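Local coordinates for protein uronate isomerase (Bacillus halodurans C-125, PDB 3HK8) that probably interconverts aldose and ketose forms of hexuronic acids, such as glucuronate and fructuronate, at a zinc-bearing active site, at residues V22-T27 / Q352-R357; V140-D145 / F165-R170; D274-A279 / W325-N330. All blocks are in the same frame, centred on the assembly; numbering follows the deposited sequence.

Contact 1: V22-T27 / Q352-R357; sequences VTDMHT and QHSDAR. With ZN (zinc ion), chain E; HDL (D-arabinohydroxamic acid), chain C.
H26 and D355 meet at the zinc ion in the manner of the amidohydrolase superfamily, whose (beta/alpha)8 barrel carries a His-X-His pair (here H26 and H28) just after its first strand, 22-24, and an aspartate near its end, in the loop before helix 361-386. H26 NE2 lies 2.2 Å from the zinc ion. D355 OD1 approaches it to 2.0 Å. Imidazole and carboxylate planes stand 79° apart, and the 3.2 Å between H26 NE2 and D355 OD1 reflects a shared metal, not a hydrogen bond. H28 and atoms O1A and O2 of the bound D-arabinohydroxamic acid complete the coordination.

H353 flanks H26. Their rings are inclined at 56°, with H26 CD2 and H353 CD2 3.6 Å apart. With its CG between backbone N and carbonyl carbon (chi1 68°), H353 directs its ring to D355, which binds the zinc ion: NE2 donates to D355 OD2 at 3.0 Å, in its own ring plane but from above that of the carboxylate. This second-shell bond probably helps to fix the rotation of the D355 carboxylate while OD1 serves the zinc ion.

Further back, the carboxylate of D24 grips S354 with both oxygens on their syn sides, somewhat off the carboxylate plane: S354 N reaches OD1 along a nearly straight bond of 2.8 Å, and S354 OG donates to OD2. W366 also donates to OD2. S354 OG in turn accepts from A356 N, closing an ST turn, and D355 N bonds to H26 O in the carbonyl plane. Past the turn, R357 brings the edge of its guanidinium to the ligand, NE donating to O5 at 2.7 Å and NH2 to O4.

Contact 2: V140-D145 / F165-R170; sequences VVMTND and FHAALR. With HDL (D-arabinohydroxamic acid), chain C.
The chain of R170 starts with CG opposite the backbone N (chi1 179°) and then bends at chi2 (59°) and chi3 (84°), a curl that carries it past the methyl group of T143 and on to the bound D-arabinohydroxamic acid. T143 CG2 lies 3.7 Å from R170 NE, meeting the guanidinium obliquely. A water in the guanidinium plane accepts from R170 NE at 2.8 Å and donates weakly to T143 OG1, whose stronger partner is T27 O. R170 NH2, at the guanidinium edge, donates in plane to ligand atom O1A at 2.6 Å, while NH1 makes a salt bridge with D172.

The backbones beneath belong to a beta-alpha-beta crossover: strand 137-141, helix 149-157 and strand 165-166, the two strands parallel. H166 N donates to V140 O at 2.7 Å, and H166 O receives M142 N. After a short break, N144 N bonds to A168 O and R170 N to N144 O, a single bridge at strand 169-170. F165 flanks V140, CB of V140 3.9 Å from CD1 of F165.

A methionine in place of R170 would probably leave the ligand carboxylate without this donor and D172 without its charged mate. Because O1A also binds the zinc ion, its negative charge is probably shared between metal and guanidinium, consistent with R170 recognising a uronate carboxylate.

Contact 3: D274-A279 / W325-N330; sequences DFVGKA and WWFMNN. With HDL (D-arabinohydroxamic acid), chain C; CO3 (carbonate ion), chain D.
The carboxylate of D274 crosses the indole of W326 nearly at a right angle, the two planes 72° apart, with D274 OD2 at the ring edge 3.3 Å from W326 CH2. The polar partners of this carboxylate are K263, in a salt bridge, and the backbone N of R264. F327 likewise presents an edge, its CZ 3.4 Å from D274 O, while its CD2 packs against V276 CB at 4.0 Å.

The consecutive rings of W325, W326 and F327 overlap, offset toward their rims. CE3 of W326 sits over one face of W325; F327 CZ covers one face of W326, and C4 of the bound D-arabinohydroxamic acid lies over the opposite one. These rings belong to the loop between barrel strand 319-321 and helix 331-345, and strand 275-276, which pairs antiparallel with strand 255-262, borders them. W325 NE1 donates at its ring edge to ligand atom O2 in an almost linear bond of 2.9 Å.

W326 NE1 points elsewhere, to O3 of a carbonate ion at 2.8 Å, probably acquired from the crystallisation liquor. R314 and K315 of the second subunit also hold that ion, and the same K315 donates to D274 O.

In the fold
All three contacts are buried, and each reaches the same D-arabinohydroxamic acid from a different part of the barrel. Contact 1 lies nearest the chain's centre (about 5 Å between centres) and shares a sheet with contact 2: strands 22-24 and 137-141 are neighbours, joined through V141 N and D24 O. Contacts 2 and 3 reach another sheet, through strands 169-170 and 275-276. Contact 1 is dominated by metal and carboxylate chemistry, whereas contact 2 is largely backbone pairing ending in a single arginine. Contact 3, with centre about 21 Å from that of contact 2, is built from aromatic rings and extends to the second subunit. Its rings adjoin the metal site where W325 packs on D355.

Contact 1: V22-T27 / Q352-R357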
loop_
_atom_site.group_PDB
_atom_site.type_symbol
_atom_site.label_atom_id
_atom_site.label_comp_id
_atom_site.label_asym_id
_atom_site.label_seq_id
_atom_site.Cartn_x
_atom_site.Cartn_y
_atom_site.Cartn_z
ATOM N N VAL A 22 -21.836 20.390 -37.884
ATOM C CA VAL A 22 -21.063 19.723 -36.858
ATOM C C VAL A 22 -19.927 18.831 -37.324
ATOM O O VAL A 22 -20.051 18.097 -38.307
ATOM C CB VAL A 22 -21.995 18.847 -35.975
ATOM C CG1 VAL A 22 -21.178 18.119 -34.902
ATOM C CG2 VAL A 22 -23.092 19.710 -35.355
ATOM N N THR A 23 -18.810 18.907 -36.607
ATOM C CA THR A 23 -17.686 18.025 -36.866
ATOM C C THR A 23 -17.762 17.076 -35.669
ATOM O O THR A 23 -17.552 17.491 -34.525
ATOM C CB THR A 23 -16.318 18.743 -36.849
ATOM O OG1 THR A 23 -16.146 19.495 -38.058
ATOM C CG2 THR A 23 -15.186 17.714 -36.756
ATOM N N ASP A 24 -18.114 15.822 -35.933
ATOM C CA ASP A 24 -18.225 14.803 -34.894
ATOM C C ASP A 24 -16.826 14.200 -34.772
ATOM O O ASP A 24 -16.443 13.347 -35.581
ATOM C CB ASP A 24 -19.223 13.735 -35.336
ATOM C CG ASP A 24 -19.812 12.981 -34.174
ATOM O OD1 ASP A 24 -19.118 12.815 -33.148
ATOM O OD2 ASP A 24 -20.969 12.552 -34.292
ATOM N N MET A 25 -16.067 14.615 -33.760
ATOM C CA MET A 25 -14.688 14.149 -33.649
ATOM C C MET A 25 -14.385 12.767 -33.079
ATOM O O MET A 25 -13.224 12.414 -32.892
ATOM C CB MET A 25 -13.819 15.230 -32.981
ATOM C CG MET A 25 -14.373 15.827 -31.707
ATOM S SD MET A 25 -14.138 14.756 -30.292
ATOM C CE MET A 25 -12.416 14.895 -30.085
ATOM N N HIS A 26 -15.421 11.982 -32.817
ATOM C CA HIS A 26 -15.238 10.604 -32.378
ATOM C C HIS A 26 -16.503 9.785 -32.555
ATOM O O HIS A 26 -17.506 10.000 -31.870
ATOM C CB HIS A 26 -14.784 10.489 -30.924
ATOM C CG HIS A 26 -14.701 9.069 -30.452
ATOM N ND1 HIS A 26 -13.931 8.121 -31.093
ATOM C CD2 HIS A 26 -15.327 8.422 -29.440
ATOM C CE1 HIS A 26 -14.085 6.953 -30.497
ATOM N NE2 HIS A 26 -14.927 7.107 -29.492
ATOM N N THR A 27 -16.443 8.841 -33.490
ATOM C CA THR A 27 -17.562 7.950 -33.772
ATOM C C THR A 27 -17.001 6.576 -34.119
ATOM O O THR A 27 -15.781 6.382 -34.179
ATOM C CB THR A 27 -18.389 8.404 -34.996
ATOM O OG1 THR A 27 -17.670 8.081 -36.195
ATOM C CG2 THR A 27 -18.655 9.913 -34.955
ATOM N N GLN A 352 -19.060 18.107 -27.104
ATOM C CA GLN A 352 -19.593 16.788 -27.374
ATOM C C GLN A 352 -19.100 16.090 -28.633
ATOM O O GLN A 352 -18.526 16.710 -29.531
ATOM C CB GLN A 352 -21.128 16.895 -27.417
ATOM C CG GLN A 352 -21.880 15.578 -27.527
ATOM C CD GLN A 352 -21.721 14.699 -26.287
ATOM O OE1 GLN A 352 -20.603 14.335 -25.905
ATOM N NE2 GLN A 352 -22.840 14.354 -25.660
ATOM N N HIS A 353 -19.323 14.776 -28.652
ATOM C CA HIS A 353 -19.024 13.900 -29.778
ATOM C C HIS A 353 -20.144 12.860 -29.650
ATOM O O HIS A 353 -20.682 12.677 -28.561
ATOM C CB HIS A 353 -17.631 13.252 -29.661
ATOM C CG HIS A 353 -17.504 12.252 -28.553
ATOM N ND1 HIS A 353 -17.128 12.601 -27.271
ATOM C CD2 HIS A 353 -17.699 10.912 -28.536
ATOM C CE1 HIS A 353 -17.099 11.517 -26.514
ATOM N NE2 HIS A 353 -17.439 10.479 -27.258
ATOM N N SER A 354 -20.505 12.188 -30.739
ATOM C CA SER A 354 -21.603 11.220 -30.682
ATOM C C SER A 354 -21.226 9.802 -30.277
ATOM O O SER A 354 -22.000 9.132 -29.596
ATOM C CB SER A 354 -22.316 11.144 -32.030
ATOM O OG SER A 354 -21.516 10.442 -32.971
ATOM N N ASP A 355 -20.049 9.346 -30.702
ATOM C CA ASP A 355 -19.605 7.989 -30.415
ATOM C C ASP A 355 -20.573 7.027 -31.111
ATOM O O ASP A 355 -20.731 5.881 -30.697
ATOM C CB ASP A 355 -19.629 7.725 -28.908
ATOM C CG ASP A 355 -18.356 7.061 -28.417
ATOM O OD1 ASP A 355 -17.918 6.073 -29.042
ATOM O OD2 ASP A 355 -17.795 7.533 -27.407
ATOM N N ALA A 356 -21.218 7.501 -32.172
ATOM C CA ALA A 356 -22.196 6.688 -32.888
ATOM C C ALA A 356 -21.634 5.386 -33.458
ATOM O O ALA A 356 -20.568 5.373 -34.077
ATOM C CB ALA A 356 -22.838 7.506 -34.002
ATOM N N ARG A 357 -22.369 4.300 -33.226
ATOM C CA ARG A 357 -22.012 2.972 -33.714
ATOM C C ARG A 357 -22.929 2.636 -34.880
ATOM O O ARG A 357 -22.588 1.823 -35.741
ATOM C CB ARG A 357 -22.186 1.926 -32.604
ATOM C CG ARG A 357 -20.976 1.771 -31.706
ATOM C CD ARG A 357 -21.324 0.978 -30.472
ATOM N NE ARG A 357 -20.146 0.637 -29.684
ATOM C CZ ARG A 357 -19.310 -0.360 -29.964
ATOM N NH1 ARG A 357 -19.515 -1.132 -31.024
ATOM N NH2 ARG A 357 -18.272 -0.595 -29.171
HETATM ZN ZN ZN E . -16.015 5.370 -28.831
HETATM O O1A HDL C . -14.307 4.301 -27.992
HETATM C C1 HDL C . -14.572 3.519 -27.040
HETATM O O1B HDL C . -13.749 2.750 -26.490
HETATM C C2 HDL C . -16.010 3.494 -26.490
HETATM O O2 HDL C . -16.710 4.661 -26.944
HETATM C C3 HDL C . -16.720 2.192 -26.963
HETATM O O3 HDL C . -16.926 2.195 -28.375
HETATM C C4 HDL C . -18.115 1.919 -26.294
HETATM O O4 HDL C . -18.451 0.537 -26.377
HETATM C C5 HDL C . -19.289 2.717 -26.924
HETATM O O5 HDL C . -20.253 2.162 -27.453
HETATM N N6 HDL C . -19.217 4.054 -26.873
HETATM O O6 HDL C . -19.395 4.748 -25.716
HETATM O O HOH W 1 -17.336 16.664 -31.831
#

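Contact 2: V140-D145 / F165-R170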
loop_
_atom_site.group_PDB
_atom_site.type_symbol
_atom_site.label_atom_id
_atom_site.label_comp_id
_atom_site.label_asym_id
_atom_site.label_seq_id
_atom_site.Cartn_x
_atom_site.Cartn_y
_atom_site.Cartn_z
ATOM N N VAL A 140 -17.178 13.597 -40.056
ATOM C CA VAL A 140 -17.237 12.492 -39.119
ATOM C C VAL A 140 -15.831 11.936 -38.954
ATOM O O VAL A 140 -15.120 11.726 -39.940
ATOM C CB VAL A 140 -18.163 11.365 -39.640
ATOM C CG1 VAL A 140 -18.120 10.173 -38.708
ATOM C CG2 VAL A 140 -19.585 11.883 -39.774
ATOM N N VAL A 141 -15.417 11.734 -37.710
ATOM C CA VAL A 141 -14.108 11.157 -37.447
ATOM C C VAL A 141 -14.370 9.699 -37.070
ATOM O O VAL A 141 -15.123 9.414 -36.141
ATOM C CB VAL A 141 -13.388 11.873 -36.294
ATOM C CG1 VAL A 141 -12.076 11.143 -35.960
ATOM C CG2 VAL A 141 -13.092 13.325 -36.694
ATOM N N MET A 142 -13.762 8.786 -37.822
ATOM C CA MET A 142 -13.915 7.352 -37.614
ATOM C C MET A 142 -12.943 6.877 -36.545
ATOM O O MET A 142 -12.085 7.631 -36.089
ATOM C CB MET A 142 -13.582 6.576 -38.909
ATOM C CG MET A 142 -14.357 6.949 -40.178
ATOM S SD MET A 142 -13.860 5.953 -41.660
ATOM C CE MET A 142 -12.404 6.764 -42.099
ATOM N N THR A 143 -13.102 5.618 -36.153
ATOM C CA THR A 143 -12.205 4.958 -35.207
ATOM C C THR A 143 -11.666 3.818 -36.081
ATOM O O THR A 143 -12.397 2.876 -36.408
ATOM C CB THR A 143 -12.946 4.355 -33.993
ATOM O OG1 THR A 143 -13.475 5.409 -33.180
ATOM C CG2 THR A 143 -11.987 3.515 -33.146
ATOM N N ASN A 144 -10.404 3.917 -36.480
ATOM C CA ASN A 144 -9.813 2.915 -37.353
ATOM C C ASN A 144 -8.738 2.089 -36.663
ATOM O O ASN A 144 -7.651 2.578 -36.360
ATOM C CB ASN A 144 -9.255 3.620 -38.591
ATOM C CG ASN A 144 -10.294 4.501 -39.260
ATOM O OD1 ASN A 144 -11.191 4.012 -39.954
ATOM N ND2 ASN A 144 -10.200 5.801 -39.028
ATOM N N ASP A 145 -9.064 0.821 -36.428
ATOM C CA ASP A 145 -8.172 -0.111 -35.753
ATOM C C ASP A 145 -7.505 -1.071 -36.738
ATOM O O ASP A 145 -8.135 -1.992 -37.252
ATOM C CB ASP A 145 -8.971 -0.892 -34.702
ATOM C CG ASP A 145 -8.151 -1.965 -34.013
ATOM O OD1 ASP A 145 -6.904 -1.955 -34.131
ATOM O OD2 ASP A 145 -8.764 -2.818 -33.337
ATOM N N PHE A 165 -15.532 11.907 -44.253
ATOM C CA PHE A 165 -15.025 11.027 -43.203
ATOM C C PHE A 165 -13.520 11.163 -42.976
ATOM O O PHE A 165 -12.734 11.185 -43.923
ATOM C CB PHE A 165 -15.379 9.577 -43.533
ATOM C CG PHE A 165 -16.856 9.307 -43.525
ATOM C CD1 PHE A 165 -17.458 8.680 -42.438
ATOM C CD2 PHE A 165 -17.659 9.744 -44.579
ATOM C CE1 PHE A 165 -18.833 8.494 -42.394
ATOM C CE2 PHE A 165 -19.040 9.564 -44.548
ATOM C CZ PHE A 165 -19.630 8.938 -43.452
ATOM N N HIS A 166 -13.123 11.262 -41.710
ATOM C CA HIS A 166 -11.712 11.391 -41.371
ATOM C C HIS A 166 -11.240 10.214 -40.537
ATOM O O HIS A 166 -12.000 9.640 -39.756
ATOM C CB HIS A 166 -11.471 12.704 -40.622
ATOM C CG HIS A 166 -11.919 13.906 -41.389
ATOM N ND1 HIS A 166 -13.217 14.366 -41.354
ATOM C CD2 HIS A 166 -11.269 14.679 -42.288
ATOM C CE1 HIS A 166 -13.348 15.368 -42.201
ATOM N NE2 HIS A 166 -12.181 15.579 -42.782
ATOM N N ALA A 167 -9.974 9.865 -40.699
ATOM C CA ALA A 167 -9.405 8.739 -39.982
ATOM C C ALA A 167 -8.771 9.109 -38.647
ATOM O O ALA A 167 -8.281 10.219 -38.456
ATOM C CB ALA A 167 -8.370 8.034 -40.864
ATOM N N ALA A 168 -8.808 8.155 -37.725
ATOM C CA ALA A 168 -8.202 8.299 -36.410
ATOM C C ALA A 168 -7.591 6.924 -36.140
ATOM O O ALA A 168 -8.279 5.900 -36.214
ATOM C CB ALA A 168 -9.256 8.645 -35.358
ATOM N N LEU A 169 -6.296 6.902 -35.849
ATOM C CA LEU A 169 -5.579 5.655 -35.602
ATOM C C LEU A 169 -5.777 5.124 -34.175
ATOM O O LEU A 169 -5.158 5.617 -33.232
ATOM C CB LEU A 169 -4.085 5.871 -35.898
ATOM C CG LEU A 169 -3.092 4.717 -35.692
ATOM C CD1 LEU A 169 -3.494 3.497 -36.521
ATOM C CD2 LEU A 169 -1.704 5.190 -36.086
ATOM N N ARG A 170 -6.645 4.122 -34.024
ATOM C CA ARG A 170 -6.923 3.528 -32.719
ATOM C C ARG A 170 -5.830 2.516 -32.401
ATOM O O ARG A 170 -5.527 1.650 -33.222
ATOM C CB ARG A 170 -8.296 2.851 -32.717
ATOM C CG ARG A 170 -8.655 2.185 -31.385
ATOM C CD ARG A 170 -8.657 3.178 -30.217
ATOM N NE ARG A 170 -9.919 3.891 -30.130
ATOM C CZ ARG A 170 -10.873 3.649 -29.229
ATOM N NH1 ARG A 170 -10.714 2.710 -28.304
ATOM N NH2 ARG A 170 -12.010 4.329 -29.282
HETATM O O1A HDL C . -14.307 4.301 -27.992
HETATM C C1 HDL C . -14.572 3.519 -27.040
HETATM O O1B HDL C . -13.749 2.750 -26.490
HETATM C C2 HDL C . -16.010 3.494 -26.490
HETATM O O2 HDL C . -16.710 4.661 -26.944
HETATM C C3 HDL C . -16.720 2.192 -26.963
HETATM O O3 HDL C . -16.926 2.195 -28.375
HETATM C C4 HDL C . -18.115 1.919 -26.294
HETATM O O4 HDL C . -18.451 0.537 -26.377
HETATM C C5 HDL C . -19.289 2.717 -26.924
HETATM O O5 HDL C . -20.253 2.162 -27.453
HETATM N N6 HDL C . -19.217 4.054 -26.873
HETATM O O6 HDL C . -19.395 4.748 -25.716
HETATM O O HOH W 2 -10.865 6.320 -31.164
#

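Contact 3: D274-A279 / W325-N330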
loop_
_atom_site.group_PDB
_atom_site.type_symbol
_atom_site.label_atom_id
_atom_site.label_comp_id
_atom_site.label_asym_id
_atom_site.label_seq_id
_atom_site.Cartn_x
_atom_site.Cartn_y
_atom_site.Cartn_z
ATOM N N ASP A 274 -18.751 -3.682 -20.373
ATOM C CA ASP A 274 -17.716 -2.845 -19.764
ATOM C C ASP A 274 -18.251 -1.977 -18.622
ATOM O O ASP A 274 -19.389 -1.507 -18.655
ATOM C CB ASP A 274 -17.044 -1.955 -20.820
ATOM C CG ASP A 274 -16.352 -2.761 -21.902
ATOM O OD1 ASP A 274 -15.927 -3.904 -21.613
ATOM O OD2 ASP A 274 -16.220 -2.247 -23.035
ATOM N N PHE A 275 -17.396 -1.761 -17.627
ATOM C CA PHE A 275 -17.726 -0.984 -16.445
ATOM C C PHE A 275 -16.864 0.287 -16.397
ATOM O O PHE A 275 -16.116 0.584 -17.333
ATOM C CB PHE A 275 -17.507 -1.873 -15.207
ATOM C CG PHE A 275 -18.020 -1.291 -13.913
ATOM C CD1 PHE A 275 -19.237 -0.619 -13.861
ATOM C CD2 PHE A 275 -17.302 -1.469 -12.730
ATOM C CE1 PHE A 275 -19.735 -0.135 -12.653
ATOM C CE2 PHE A 275 -17.791 -0.992 -11.517
ATOM C CZ PHE A 275 -19.015 -0.321 -11.477
ATOM N N VAL A 276 -16.958 1.028 -15.302
ATOM C CA VAL A 276 -16.222 2.284 -15.163
ATOM C C VAL A 276 -15.535 2.414 -13.808
ATOM O O VAL A 276 -15.941 1.784 -12.831
ATOM C CB VAL A 276 -17.198 3.475 -15.341
ATOM C CG1 VAL A 276 -18.341 3.341 -14.338
ATOM C CG2 VAL A 276 -16.475 4.805 -15.156
ATOM N N GLY A 277 -14.496 3.242 -13.755
ATOM C CA GLY A 277 -13.780 3.472 -12.510
ATOM C C GLY A 277 -13.123 4.845 -12.512
ATOM O O GLY A 277 -12.759 5.371 -13.572
ATOM N N LYS A 278 -12.982 5.440 -11.332
ATOM C CA LYS A 278 -12.355 6.745 -11.220
ATOM C C LYS A 278 -10.849 6.547 -11.378
ATOM O O LYS A 278 -10.265 5.621 -10.809
ATOM C CB LYS A 278 -12.649 7.371 -9.852
ATOM C CG LYS A 278 -12.087 8.780 -9.696
ATOM C CD LYS A 278 -12.202 9.298 -8.278
ATOM C CE LYS A 278 -11.776 10.763 -8.211
ATOM N NZ LYS A 278 -11.868 11.325 -6.832
ATOM N N ALA A 279 -10.216 7.409 -12.158
ATOM C CA ALA A 279 -8.784 7.292 -12.361
ATOM C C ALA A 279 -8.041 8.388 -11.618
ATOM O O ALA A 279 -8.638 9.380 -11.184
ATOM C CB ALA A 279 -8.464 7.370 -13.844
ATOM N N TRP A 325 -18.591 11.337 -22.564
ATOM C CA TRP A 325 -18.415 9.966 -22.994
ATOM C C TRP A 325 -19.179 8.813 -22.346
ATOM O O TRP A 325 -19.173 8.645 -21.118
ATOM C CB TRP A 325 -16.909 9.670 -22.949
ATOM C CG TRP A 325 -16.482 8.326 -23.447
ATOM C CD1 TRP A 325 -16.944 7.669 -24.551
ATOM C CD2 TRP A 325 -15.424 7.516 -22.913
ATOM N NE1 TRP A 325 -16.234 6.500 -24.742
ATOM C CE2 TRP A 325 -15.296 6.385 -23.752
ATOM C CE3 TRP A 325 -14.570 7.641 -21.806
ATOM C CZ2 TRP A 325 -14.348 5.381 -23.520
ATOM C CZ3 TRP A 325 -13.629 6.643 -21.574
ATOM C CH2 TRP A 325 -13.526 5.526 -22.430
ATOM N N TRP A 326 -19.846 8.036 -23.203
ATOM C CA TRP A 326 -20.529 6.808 -22.802
ATOM C C TRP A 326 -21.514 6.946 -21.635
ATOM O O TRP A 326 -22.635 7.432 -21.806
ATOM C CB TRP A 326 -19.426 5.807 -22.448
ATOM C CG TRP A 326 -19.713 4.348 -22.582
ATOM C CD1 TRP A 326 -20.928 3.719 -22.534
ATOM C CD2 TRP A 326 -18.729 3.312 -22.666
ATOM N NE1 TRP A 326 -20.755 2.352 -22.575
ATOM C CE2 TRP A 326 -19.415 2.076 -22.656
ATOM C CE3 TRP A 326 -17.325 3.312 -22.744
ATOM C CZ2 TRP A 326 -18.745 0.845 -22.722
ATOM C CZ3 TRP A 326 -16.658 2.083 -22.808
ATOM C CH2 TRP A 326 -17.374 0.870 -22.796
ATOM N N PHE A 327 -21.096 6.497 -20.454
ATOM C CA PHE A 327 -21.945 6.575 -19.264
ATOM C C PHE A 327 -22.165 8.020 -18.799
ATOM O O PHE A 327 -23.008 8.274 -17.940
ATOM C CB PHE A 327 -21.347 5.739 -18.125
ATOM C CG PHE A 327 -21.110 4.299 -18.498
ATOM C CD1 PHE A 327 -22.145 3.520 -19.028
ATOM C CD2 PHE A 327 -19.852 3.729 -18.355
ATOM C CE1 PHE A 327 -21.922 2.187 -19.416
ATOM C CE2 PHE A 327 -19.618 2.396 -18.738
ATOM C CZ PHE A 327 -20.657 1.630 -19.270
ATOM N N MET A 328 -21.400 8.953 -19.367
ATOM C CA MET A 328 -21.536 10.379 -19.050
ATOM C C MET A 328 -22.544 11.023 -20.019
ATOM O O MET A 328 -23.049 12.122 -19.773
ATOM C CB MET A 328 -20.186 11.106 -19.216
ATOM C CG MET A 328 -19.063 10.713 -18.243
ATOM S SD MET A 328 -19.322 11.249 -16.540
ATOM C CE MET A 328 -20.264 9.883 -15.954
ATOM N N ASN A 329 -22.837 10.328 -21.115
ATOM C CA ASN A 329 -23.727 10.857 -22.150
ATOM C C ASN A 329 -25.222 10.755 -21.841
ATOM O O ASN A 329 -25.987 10.143 -22.580
ATOM C CB ASN A 329 -23.398 10.181 -23.489
ATOM C CG ASN A 329 -23.928 10.957 -24.686
ATOM O OD1 ASN A 329 -24.138 12.167 -24.612
ATOM N ND2 ASN A 329 -24.133 10.262 -25.801
ATOM N N ASN A 330 -25.620 11.377 -20.738
ATOM C CA ASN A 330 -27.005 11.408 -20.281
ATOM C C ASN A 330 -27.296 12.855 -19.891
ATOM O O ASN A 330 -26.460 13.515 -19.277
ATOM C CB ASN A 330 -27.176 10.469 -19.083
ATOM C CG ASN A 330 -26.964 9.011 -19.458
ATOM O OD1 ASN A 330 -27.818 8.397 -20.100
ATOM N ND2 ASN A 330 -25.811 8.455 -19.078
HETATM O O1A HDL C . -14.307 4.301 -27.992
HETATM C C1 HDL C . -14.572 3.519 -27.040
HETATM O O1B HDL C . -13.749 2.750 -26.490
HETATM C C2 HDL C . -16.010 3.494 -26.490
HETATM O O2 HDL C . -16.710 4.661 -26.944
HETATM C C3 HDL C . -16.720 2.192 -26.963
HETATM O O3 HDL C . -16.926 2.195 -28.375
HETATM C C4 HDL C . -18.115 1.919 -26.294
HETATM O O4 HDL C . -18.451 0.537 -26.377
HETATM C C5 HDL C . -19.289 2.717 -26.924
HETATM O O5 HDL C . -20.253 2.162 -27.453
HETATM N N6 HDL C . -19.217 4.054 -26.873
HETATM O O6 HDL C . -19.395 4.748 -25.716
HETATM C C CO3 D . -23.501 -0.370 -21.818
HETATM O O1 CO3 D . -23.946 -0.396 -20.594
HETATM O O2 CO3 D . -24.270 -0.766 -22.796
HETATM O O3 CO3 D . -22.279 0.023 -22.063
#